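Local coordinates for protein carboxylesterase SOBER1 (Arabidopsis thaliana, PDB 6AVX) that hydrolyses short-chain carboxylic esters and phosphatidylcholine and restrains the plant hypersensitive response to the bacterial effector AvrBsT, at residues N46-T49 / C50-G53; V82-V85 / H86-D90; S139-I142 / S143-E147; W156-G159 / T160-M164; E205-I208 / K209-L212. The protein carries 1 engineered substitution. All coordinates share one frame; numbering follows the deposited sequence.

Interaction 1. Residues N46-T49 / C50-G53; sequences NPVT and CNNG
The hairpin connection that joins strands 45-48 and 54-57 turns back on itself where Val48 meets Asn51 and Gly53. Two backbone donors grip Val48 O: Asn51 N at 3.0 Å and Gly53 N at 2.9 Å. They reach it from opposite faces, each well out of the carbonyl plane, and both bonds are bent at the hydrogen. Next to them Asn52 N donates to Thr49 O at 2.9 Å, so two successive carbonyls close overlapping turns. Asn52 and Gly53 carry the chain round with positive phi angles. The carbonyl O of Gly53 comes 3.5 Å from CB of Pro47, which brings the end of the turn back beside the strand it left.

Among the side chains, the branch of Val48 that does the touching is CG1, which lies opposite the backbone N (chi1 179°). It meets SG of Cys50 at 3.6 Å and, more loosely, ND2 of Asn51 at 4.0 Å. The sulfur sits between the backbone N and the carbonyl carbon of its own residue (chi1 66°).

Thr49 OG1 turns elsewhere, bonding to Asp61. Val48 is buried against Leu14, Ser58 and Met56 of strand 54-57, while Cys50 leans on Val62 and Leu65, and backbone bonds from Asn46 to Met56 and from Val48 to Ala54 tie the two antiparallel strands together.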
# COMPACT_ATOMS: atom_id res chain seq x y z
N ASN A 46 8.73 13.58 -9.85
CA ASN A 46 7.63 13.99 -10.70
C ASN A 46 7.06 15.29 -10.17
O ASN A 46 7.12 15.56 -8.96
CB ASN A 46 6.50 12.95 -10.67
CG ASN A 46 6.87 11.65 -11.33
OD1 ASN A 46 7.14 11.59 -12.53
ND2 ASN A 46 6.87 10.58 -10.56
N PRO A 47 6.47 16.12 -11.04
CA PRO A 47 5.68 17.25 -10.54
C PRO A 47 4.45 16.76 -9.80
O PRO A 47 3.87 15.71 -10.13
CB PRO A 47 5.29 18.01 -11.81
CG PRO A 47 6.04 17.37 -12.92
CD PRO A 47 6.38 16.00 -12.50
N VAL A 48 4.06 17.50 -8.77
CA VAL A 48 2.93 17.11 -7.93
C VAL A 48 1.93 18.26 -7.87
O VAL A 48 2.25 19.35 -7.38
CB VAL A 48 3.37 16.68 -6.53
CG1 VAL A 48 2.18 16.31 -5.68
CG2 VAL A 48 4.35 15.53 -6.62
N THR A 49 0.72 18.00 -8.35
CA THR A 49 -0.29 19.04 -8.49
C THR A 49 -0.67 19.67 -7.15
O THR A 49 -0.82 20.90 -7.06
CB THR A 49 -1.50 18.46 -9.22
OG1 THR A 49 -1.11 18.10 -10.56
CG2 THR A 49 -2.65 19.43 -9.27
N CYS A 50 -0.81 18.88 -6.09
CA CYS A 50 -1.21 19.47 -4.81
C CYS A 50 -0.12 20.38 -4.26
O CYS A 50 -0.40 21.19 -3.37
CB CYS A 50 -1.60 18.39 -3.81
SG CYS A 50 -0.27 17.30 -3.28
N ASN A 51 1.11 20.27 -4.76
CA ASN A 51 2.22 21.13 -4.38
C ASN A 51 2.55 22.11 -5.49
O ASN A 51 3.71 22.51 -5.67
CB ASN A 51 3.42 20.29 -3.96
CG ASN A 51 3.20 19.61 -2.63
OD1 ASN A 51 2.68 20.23 -1.71
ND2 ASN A 51 3.54 18.34 -2.54
N ASN A 52 1.53 22.49 -6.26
CA ASN A 52 1.64 23.52 -7.29
C ASN A 52 2.68 23.17 -8.35
O ASN A 52 3.34 24.04 -8.90
CB ASN A 52 1.87 24.90 -6.68
CG ASN A 52 0.71 25.31 -5.80
OD1 ASN A 52 -0.44 24.99 -6.10
ND2 ASN A 52 1.01 25.96 -4.70
N GLY A 53 2.79 21.88 -8.65
CA GLY A 53 3.69 21.44 -9.69
C GLY A 53 5.12 21.28 -9.25
O GLY A 53 5.96 20.94 -10.09

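Interaction 2. Residues V82-V85 / H86-D90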
# COMPACT_ATOMS: atom_id res chain seq x y z
N VAL A 82 1.79 1.41 -10.95
CA VAL A 82 1.50 -0.02 -10.82
C VAL A 82 2.40 -0.83 -11.74
O VAL A 82 2.89 -1.89 -11.36
CB VAL A 82 0.01 -0.32 -11.08
CG1 VAL A 82 -0.22 -1.81 -11.23
CG2 VAL A 82 -0.86 0.21 -9.95
N LYS A 83 2.64 -0.34 -12.96
CA LYS A 83 3.49 -1.06 -13.90
C LYS A 83 4.86 -1.31 -13.30
O LYS A 83 5.41 -2.41 -13.41
CB LYS A 83 3.62 -0.26 -15.20
CG LYS A 83 4.45 -0.94 -16.26
CD LYS A 83 4.56 -0.01 -17.47
CE LYS A 83 5.49 -0.57 -18.54
NZ LYS A 83 5.67 0.39 -19.67
N ASN A 84 5.43 -0.30 -12.65
CA ASN A 84 6.75 -0.48 -12.06
C ASN A 84 6.71 -1.43 -10.86
O ASN A 84 7.61 -2.27 -10.72
CB ASN A 84 7.32 0.86 -11.64
CG ASN A 84 8.57 0.70 -10.84
OD1 ASN A 84 8.57 0.89 -9.62
ND2 ASN A 84 9.64 0.28 -11.50
N VAL A 85 5.72 -1.30 -9.98
CA VAL A 85 5.60 -2.24 -8.87
C VAL A 85 5.47 -3.66 -9.39
O VAL A 85 6.13 -4.58 -8.89
CB VAL A 85 4.43 -1.86 -7.94
CG1 VAL A 85 4.21 -2.94 -6.88
CG2 VAL A 85 4.67 -0.51 -7.28
N HIS A 86 4.66 -3.85 -10.42
CA HIS A 86 4.49 -5.18 -10.98
C HIS A 86 5.78 -5.72 -11.57
O HIS A 86 6.02 -6.93 -11.51
CB HIS A 86 3.39 -5.18 -12.03
CG HIS A 86 2.01 -5.15 -11.45
ND1 HIS A 86 0.88 -5.34 -12.21
CD2 HIS A 86 1.58 -4.98 -10.17
CE1 HIS A 86 -0.19 -5.30 -11.42
NE2 HIS A 86 0.21 -5.08 -10.19
N ALA A 87 6.61 -4.87 -12.18
CA ALA A 87 7.90 -5.33 -12.67
C ALA A 87 8.75 -5.89 -11.54
O ALA A 87 9.41 -6.92 -11.68
CB ALA A 87 8.62 -4.19 -13.40
N ILE A 88 8.72 -5.22 -10.38
CA ILE A 88 9.49 -5.69 -9.22
C ILE A 88 8.96 -7.04 -8.76
O ILE A 88 9.73 -7.97 -8.50
CB ILE A 88 9.43 -4.65 -8.09
CG1 ILE A 88 10.16 -3.36 -8.49
CG2 ILE A 88 9.99 -5.22 -6.79
CD1 ILE A 88 9.93 -2.19 -7.54
N ILE A 89 7.64 -7.15 -8.62
CA ILE A 89 7.04 -8.40 -8.16
C ILE A 89 7.32 -9.51 -9.16
O ILE A 89 7.67 -10.64 -8.78
CB ILE A 89 5.53 -8.23 -7.91
CG1 ILE A 89 5.25 -7.14 -6.87
CG2 ILE A 89 4.92 -9.56 -7.46
CD1 ILE A 89 3.84 -6.61 -6.93
N ASP A 90 7.13 -9.22 -10.45
CA ASP A 90 7.39 -10.20 -11.51
C ASP A 90 8.80 -10.77 -11.38
O ASP A 90 9.01 -11.98 -11.51
CB ASP A 90 7.27 -9.56 -12.89
CG ASP A 90 5.85 -9.30 -13.34
OD1 ASP A 90 4.88 -9.74 -12.70
OD2 ASP A 90 5.73 -8.64 -14.40
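His86 lies alongside Val82, one helical turn earlier, and the two side chains point the same way. The CB of His86 rests 3.4 Å from O of Val82, the carbonyl that accepts the backbone N of His86 at 2.8 Å in a nearly straight bond. Ring atom CG is still close to that oxygen, and CD2 also remains within van der Waals range of it. Farther out the ring slides under the valine methyl: CE1 and NE2 each approach Val82 CG1 to 3.5 Å. This is a CH-pi contact over the face, with CG1 3.5 Å from the ring centroid and 16° off the normal. It depends on both first torsions, since Val82 CG1 stands opposite its backbone N (chi1 168°) while the imidazole leans back along the helix, its CG beside N (chi1 -77°). At the tip, NE2 is hydrogen-bonded to the carbonyl O of Ser117 on helix 109-120, and the ring meets Tyr121 edge-to-face, so the imidazole is held at its polar end as well as on one face.

Next to it the contact is apolar: in one of the two conformers of Ile89, CD1 touches Val85 CG1 at 3.7 Å, the two chains meeting at a slant. Val85 also reaches Leu113 of helix 109-120 and Leu9 and Leu11 of strand 7-11. The i to i+4 backbone bonds and side-chain contacts are those of a regular alpha-helix with one side buried, here helix 75-94 packed against the central parallel sheet of an alpha/beta-hydrolase fold.

Interaction 3. Residues S139-I142 / S143-E147; sequences SSII and SQFPE
One face of the Phe145 ring is covered by the backbone of the 3-10 turn that precedes it. CA of Ile142 stands over the ring centre, 3.9 Å from the centroid and 8° off the normal, in a CH-pi contact, and C of Ile141 lies over the same face. Nearer the rim, Ile141 CG2 meets CE1 at 3.7 Å, its side chain crossing the phenyl at about a right angle, while Ile142 CG1 approaches CE2 at 3.9 Å. The ring folds back over the turn because CG of Phe145 sits beside its own backbone N (chi1 -66°).

Two successive i to i+3 bonds define the 3-10 geometry here: Gln144 N to Ile141 O at 2.8 Å and Phe145 N to Ile142 O at 3.1 Å. Phe145 is buried between this turn and Leu119 and Leu120 of helix 109-120, with Ala180 of helix 173-180 also touching it; Ile142 packs on Phe176 of the latter helix.

A water accepts a hydrogen bond from Ser143 N and donates to Ser139 O, with a weak bond to Ser140 O. On the exposed side, Ser143 OG donates to Gln144 OE1 at 2.7 Å, on a lone pair in the carbonyl plane.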
# COMPACT_ATOMS: atom_id res chain seq x y z
N SER A 139 -14.71 2.68 -9.15
CA SER A 139 -15.16 1.32 -9.36
C SER A 139 -15.08 0.87 -10.82
O SER A 139 -15.22 -0.32 -11.09
CB SER A 139 -16.59 1.16 -8.87
OG SER A 139 -17.42 2.05 -9.56
N SER A 140 -14.82 1.78 -11.77
CA SER A 140 -14.65 1.38 -13.17
C SER A 140 -13.52 0.38 -13.34
O SER A 140 -13.54 -0.41 -14.30
CB SER A 140 -14.39 2.59 -14.06
OG SER A 140 -13.16 3.20 -13.76
N ILE A 141 -12.54 0.35 -12.44
CA ILE A 141 -11.40 -0.55 -12.58
C ILE A 141 -11.69 -1.96 -12.07
O ILE A 141 -10.92 -2.88 -12.37
CB ILE A 141 -10.18 0.03 -11.82
CG1 ILE A 141 -8.89 -0.69 -12.19
CG2 ILE A 141 -10.35 -0.10 -10.33
CD1 ILE A 141 -8.45 -0.46 -13.56
N ILE A 142 -12.74 -2.15 -11.27
CA ILE A 142 -12.94 -3.41 -10.58
C ILE A 142 -13.04 -4.57 -11.56
O ILE A 142 -12.57 -5.68 -11.28
CB ILE A 142 -14.16 -3.33 -9.64
CG1 ILE A 142 -13.85 -2.41 -8.45
CG2 ILE A 142 -14.58 -4.72 -9.17
CD1 ILE A 142 -15.02 -2.12 -7.54
N SER A 143 -13.66 -4.34 -12.72
CA SER A 143 -13.79 -5.38 -13.73
C SER A 143 -12.44 -5.90 -14.21
O SER A 143 -12.40 -6.96 -14.85
CB SER A 143 -14.59 -4.84 -14.90
OG SER A 143 -13.99 -3.69 -15.45
N GLN A 144 -11.35 -5.19 -13.94
CA GLN A 144 -10.04 -5.57 -14.41
C GLN A 144 -9.19 -6.25 -13.33
O GLN A 144 -8.06 -6.65 -13.62
CB GLN A 144 -9.31 -4.35 -14.97
CG GLN A 144 -10.12 -3.57 -16.00
CD GLN A 144 -10.78 -4.46 -17.05
OE1 GLN A 144 -12.01 -4.46 -17.16
NE2 GLN A 144 -9.98 -5.18 -17.82
N PHE A 145 -9.70 -6.40 -12.12
CA PHE A 145 -8.94 -7.09 -11.09
C PHE A 145 -8.87 -8.57 -11.44
O PHE A 145 -9.92 -9.20 -11.61
CB PHE A 145 -9.58 -6.94 -9.73
CG PHE A 145 -9.61 -5.53 -9.19
CD1 PHE A 145 -8.86 -4.52 -9.72
CD2 PHE A 145 -10.41 -5.25 -8.09
CE1 PHE A 145 -8.89 -3.24 -9.17
CE2 PHE A 145 -10.45 -3.99 -7.54
CZ PHE A 145 -9.69 -2.98 -8.08
N PRO A 146 -7.68 -9.15 -11.58
CA PRO A 146 -7.59 -10.57 -11.92
C PRO A 146 -8.25 -11.46 -10.87
O PRO A 146 -8.30 -11.14 -9.68
CB PRO A 146 -6.08 -10.81 -12.00
CG PRO A 146 -5.54 -9.49 -12.40
CD PRO A 146 -6.36 -8.51 -11.62
N GLU A 147 -8.68 -12.63 -11.32
CA GLU A 147 -9.37 -13.56 -10.44
C GLU A 147 -8.56 -13.86 -9.19
O GLU A 147 -9.09 -13.83 -8.07
CB GLU A 147 -9.67 -14.85 -11.20
CG GLU A 147 -10.36 -15.89 -10.35
CD GLU A 147 -10.67 -17.18 -11.09
OE1 GLU A 147 -10.44 -17.26 -12.31
OE2 GLU A 147 -11.15 -18.13 -10.44
O HOH W 1 -15.73 -2.21 -13.07

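Interaction 4. Residues W156-G159 / T160-M164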
# COMPACT_ATOMS: atom_id res chain seq x y z
N TRP A 156 -5.74 -3.04 6.36
CA TRP A 156 -5.76 -1.58 6.27
C TRP A 156 -5.69 -1.01 7.67
O TRP A 156 -6.56 -1.31 8.49
CB TRP A 156 -7.06 -1.14 5.61
CG TRP A 156 -7.07 0.28 5.17
CD1 TRP A 156 -6.98 1.40 5.95
CD2 TRP A 156 -7.17 0.75 3.83
NE1 TRP A 156 -7.00 2.52 5.17
CE2 TRP A 156 -7.13 2.15 3.86
CE3 TRP A 156 -7.29 0.11 2.59
CZ2 TRP A 156 -7.22 2.92 2.70
CZ3 TRP A 156 -7.36 0.86 1.45
CH2 TRP A 156 -7.33 2.26 1.51
N SER A 157 -4.68 -0.20 7.94
CA SER A 157 -4.46 0.45 9.23
C SER A 157 -4.65 1.94 9.03
O SER A 157 -4.10 2.50 8.07
CB SER A 157 -3.02 0.19 9.69
OG SER A 157 -2.79 -1.20 9.89
N HIS A 158 -5.42 2.60 9.89
CA HIS A 158 -5.67 4.03 9.71
C HIS A 158 -5.87 4.69 11.06
O HIS A 158 -6.54 4.13 11.94
CB HIS A 158 -6.90 4.27 8.83
CG HIS A 158 -6.79 5.44 7.91
ND1 HIS A 158 -6.80 5.30 6.54
CD2 HIS A 158 -6.69 6.77 8.14
CE1 HIS A 158 -6.69 6.49 5.97
NE2 HIS A 158 -6.62 7.40 6.93
N GLY A 159 -5.30 5.88 11.20
CA GLY A 159 -5.47 6.65 12.42
C GLY A 159 -6.76 7.44 12.38
O GLY A 159 -7.11 8.06 11.39
N THR A 160 -7.49 7.41 13.50
CA THR A 160 -8.79 8.07 13.53
C THR A 160 -8.67 9.58 13.43
O THR A 160 -9.62 10.24 12.99
CB THR A 160 -9.58 7.73 14.79
OG1 THR A 160 -8.87 8.18 15.95
CG2 THR A 160 -9.82 6.24 14.91
N ASP A 161 -7.53 10.14 13.82
CA ASP A 161 -7.35 11.59 13.90
C ASP A 161 -6.59 12.15 12.72
O ASP A 161 -6.17 13.31 12.75
CB ASP A 161 -6.67 11.97 15.22
CG ASP A 161 -7.57 11.78 16.43
OD1 ASP A 161 -8.62 11.10 16.30
OD2 ASP A 161 -7.23 12.30 17.51
N ASP A 162 -6.43 11.37 11.66
CA ASP A 162 -5.68 11.78 10.48
C ASP A 162 -6.44 12.87 9.74
O ASP A 162 -7.58 12.67 9.31
CB ASP A 162 -5.51 10.54 9.60
CG ASP A 162 -4.48 10.72 8.50
OD1 ASP A 162 -4.28 11.84 8.00
OD2 ASP A 162 -3.88 9.68 8.11
N ARG A 163 -5.81 14.04 9.57
CA ARG A 163 -6.38 15.17 8.85
C ARG A 163 -5.69 15.39 7.51
O ARG A 163 -5.98 16.38 6.83
CB ARG A 163 -6.35 16.44 9.70
CG ARG A 163 -7.17 16.31 10.98
CD ARG A 163 -7.46 17.65 11.64
NE ARG A 163 -8.07 18.61 10.71
CZ ARG A 163 -7.69 19.87 10.55
NH1 ARG A 163 -6.72 20.40 11.28
NH2 ARG A 163 -8.32 20.64 9.66
N MET A 164 -4.80 14.48 7.12
CA MET A 164 -4.17 14.56 5.82
C MET A 164 -4.78 13.58 4.84
O MET A 164 -5.04 13.96 3.69
CB MET A 164 -2.67 14.36 5.94
CG MET A 164 -2.06 15.50 6.69
SD MET A 164 -0.34 15.28 7.08
CE MET A 164 0.36 15.17 5.43
O HOH W 2 -3.61 7.62 9.75
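Hydrogen bonds shape the turn between Gly159 and Asp162, a type I beta turn closed weakly by Asp162 N to Gly159 O at 3.4 Å. A water ties the same two residues more firmly, accepting from Gly159 N at 2.8 Å and donating to Asp162 OD2 at 2.6 Å. With CG opposite the backbone N (chi1 -167°), the carboxylate is turned back toward Gly159 and this water. Beyond the turn, Asp162 OD1 takes a bond from the backbone N of Met164 at 2.8 Å, which makes an Asx turn, and is also bonded to the N of Val165. OD2 is also hydrogen-bonded to ND1 of His194. Asp162 and His194 probably form the charge relay with Ser108, as in related hydrolases.

The contact between flat groups is looser. OD2 of Asp162 lies 3.8 Å from NE2 of His158, and ring and carboxylate planes are turned 46° apart. The His158 imidazole is fixed at both nitrogens: ND1 accepts from NE1 of Trp156 at 3.1 Å, the two rings meeting edge to edge in plane, and NE2 bonds to the carbonyl of Val165.

Strand 154-159 runs parallel between strands 127-131 and 184-189, and its C-terminal end delivers the acidic residue into the loop leading to helix 167-171.

Interaction 5. Residues E205-I208 / K209-L212; sequences ESWI and KRRL
Lys209 N donates to Glu205 O at 2.9 Å, one of four i to i+4 bonds of like length in this part of helix 198-212. The lysine chain then passes over the same carbonyl, CG lying 3.3 Å from Glu205 O, and its CD meets Glu205 CG at 4.1 Å. The charged ends stay apart, OE2 of Glu205 and NZ of Lys209 being 5.9 Å from each other; the carboxylate bonds instead to Ser30 OG.

Arg210 curls back along the helix. A bend at chi3 (-32°) brings one guanidinium face over Ser206 O and over CA of Trp207. NH1 reaches CD1 of the Trp207 indole at 3.8 Å, arriving at the ring edge, with the two planes 62° apart. On another flank the side chains of Ile208 and Leu212 lie alongside each other, CG2 of Ile208 to CD1 of Leu212 4.1 Å.

Arg211, bent at chi2, leads away from the turn, its NH2 forming a salt bridge with Glu100 and a bond to Leu125 O, while NE bonds to Gly126 O. Ile208 and Leu212 face Phe103 of strand 102-107, Arg210 is exposed, and Arg211 reaches past the same strand, as befits the last modelled helix of the alpha/beta-hydrolase fold.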
# COMPACT_ATOMS: atom_id res chain seq x y z
N GLU A 205 3.26 -7.01 11.55
CA GLU A 205 4.15 -8.16 11.67
C GLU A 205 3.38 -9.40 12.09
O GLU A 205 3.57 -10.48 11.52
CB GLU A 205 5.26 -7.87 12.68
CG GLU A 205 6.18 -9.08 12.92
CD GLU A 205 7.31 -8.77 13.86
OE1 GLU A 205 7.06 -8.04 14.84
OE2 GLU A 205 8.44 -9.22 13.61
N SER A 206 2.50 -9.27 13.07
CA SER A 206 1.71 -10.41 13.52
C SER A 206 0.81 -10.93 12.41
O SER A 206 0.61 -12.15 12.28
CB SER A 206 0.87 -10.02 14.73
OG SER A 206 1.70 -9.73 15.84
N TRP A 207 0.23 -10.03 11.61
CA TRP A 207 -0.61 -10.42 10.48
C TRP A 207 0.21 -11.16 9.42
O TRP A 207 -0.24 -12.18 8.90
CB TRP A 207 -1.28 -9.17 9.93
CG TRP A 207 -1.96 -9.25 8.60
CD1 TRP A 207 -3.23 -9.67 8.33
CD2 TRP A 207 -1.41 -8.80 7.35
NE1 TRP A 207 -3.49 -9.52 6.98
CE2 TRP A 207 -2.39 -8.99 6.36
CE3 TRP A 207 -0.19 -8.24 6.99
CZ2 TRP A 207 -2.17 -8.64 5.02
CZ3 TRP A 207 0.02 -7.91 5.66
CH2 TRP A 207 -0.97 -8.10 4.70
N ILE A 208 1.41 -10.67 9.10
CA ILE A 208 2.27 -11.41 8.17
C ILE A 208 2.57 -12.80 8.71
O ILE A 208 2.49 -13.79 7.98
CB ILE A 208 3.56 -10.62 7.88
CG1 ILE A 208 3.22 -9.34 7.12
CG2 ILE A 208 4.51 -11.47 7.05
CD1 ILE A 208 4.42 -8.41 6.90
N LYS A 209 2.92 -12.89 10.00
CA LYS A 209 3.20 -14.19 10.60
C LYS A 209 2.02 -15.12 10.49
O LYS A 209 2.18 -16.31 10.19
CB LYS A 209 3.58 -14.01 12.07
CG LYS A 209 4.97 -13.40 12.23
CD LYS A 209 5.28 -13.02 13.66
CE LYS A 209 5.09 -14.18 14.60
NZ LYS A 209 5.61 -13.84 15.96
N ARG A 210 0.82 -14.63 10.75
CA ARG A 210 -0.38 -15.46 10.65
C ARG A 210 -0.61 -15.91 9.22
O ARG A 210 -0.98 -17.06 8.97
CB ARG A 210 -1.59 -14.68 11.15
CG ARG A 210 -2.89 -15.46 11.19
CD ARG A 210 -4.02 -14.59 11.74
NE ARG A 210 -3.51 -13.64 12.72
CZ ARG A 210 -3.47 -12.31 12.57
NH1 ARG A 210 -3.96 -11.73 11.48
NH2 ARG A 210 -2.95 -11.56 13.53
N ARG A 211 -0.40 -15.01 8.26
CA ARG A 211 -0.55 -15.40 6.86
C ARG A 211 0.44 -16.49 6.49
O ARG A 211 0.08 -17.48 5.83
CB ARG A 211 -0.36 -14.17 5.97
CG ARG A 211 -0.35 -14.45 4.48
CD ARG A 211 -1.64 -15.07 3.97
NE ARG A 211 -1.75 -14.89 2.53
CZ ARG A 211 -2.39 -15.71 1.69
NH1 ARG A 211 -2.98 -16.81 2.15
NH2 ARG A 211 -2.42 -15.44 0.37
N LEU A 212 1.69 -16.35 6.92
CA LEU A 212 2.71 -17.36 6.65
C LEU A 212 2.36 -18.69 7.32
O LEU A 212 2.61 -19.76 6.75
CB LEU A 212 4.08 -16.88 7.13
CG LEU A 212 4.70 -15.71 6.37
CD1 LEU A 212 5.97 -15.26 7.06
CD2 LEU A 212 4.98 -16.07 4.92

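All five are local contacts within one alpha/beta-hydrolase domain. Interactions 2 and 5 are helical turns whose apolar flanks reach different strands of the central sheet, 7-11 and 102-107, and their centres are about 23 Å apart. Interaction 3 shares helix 109-120 with interaction 2 as a packing partner, but uses a 3-10 turn and a phenyl face instead of regular helix. Interaction 1 is the surface member, a hairpin bend governed by backbone bonds and glycine. Interaction 4 is buried and the most polar in its side chains, with a water and a carboxylate of the probable charge relay; interactions 2, 3 and 5 lie away from that site.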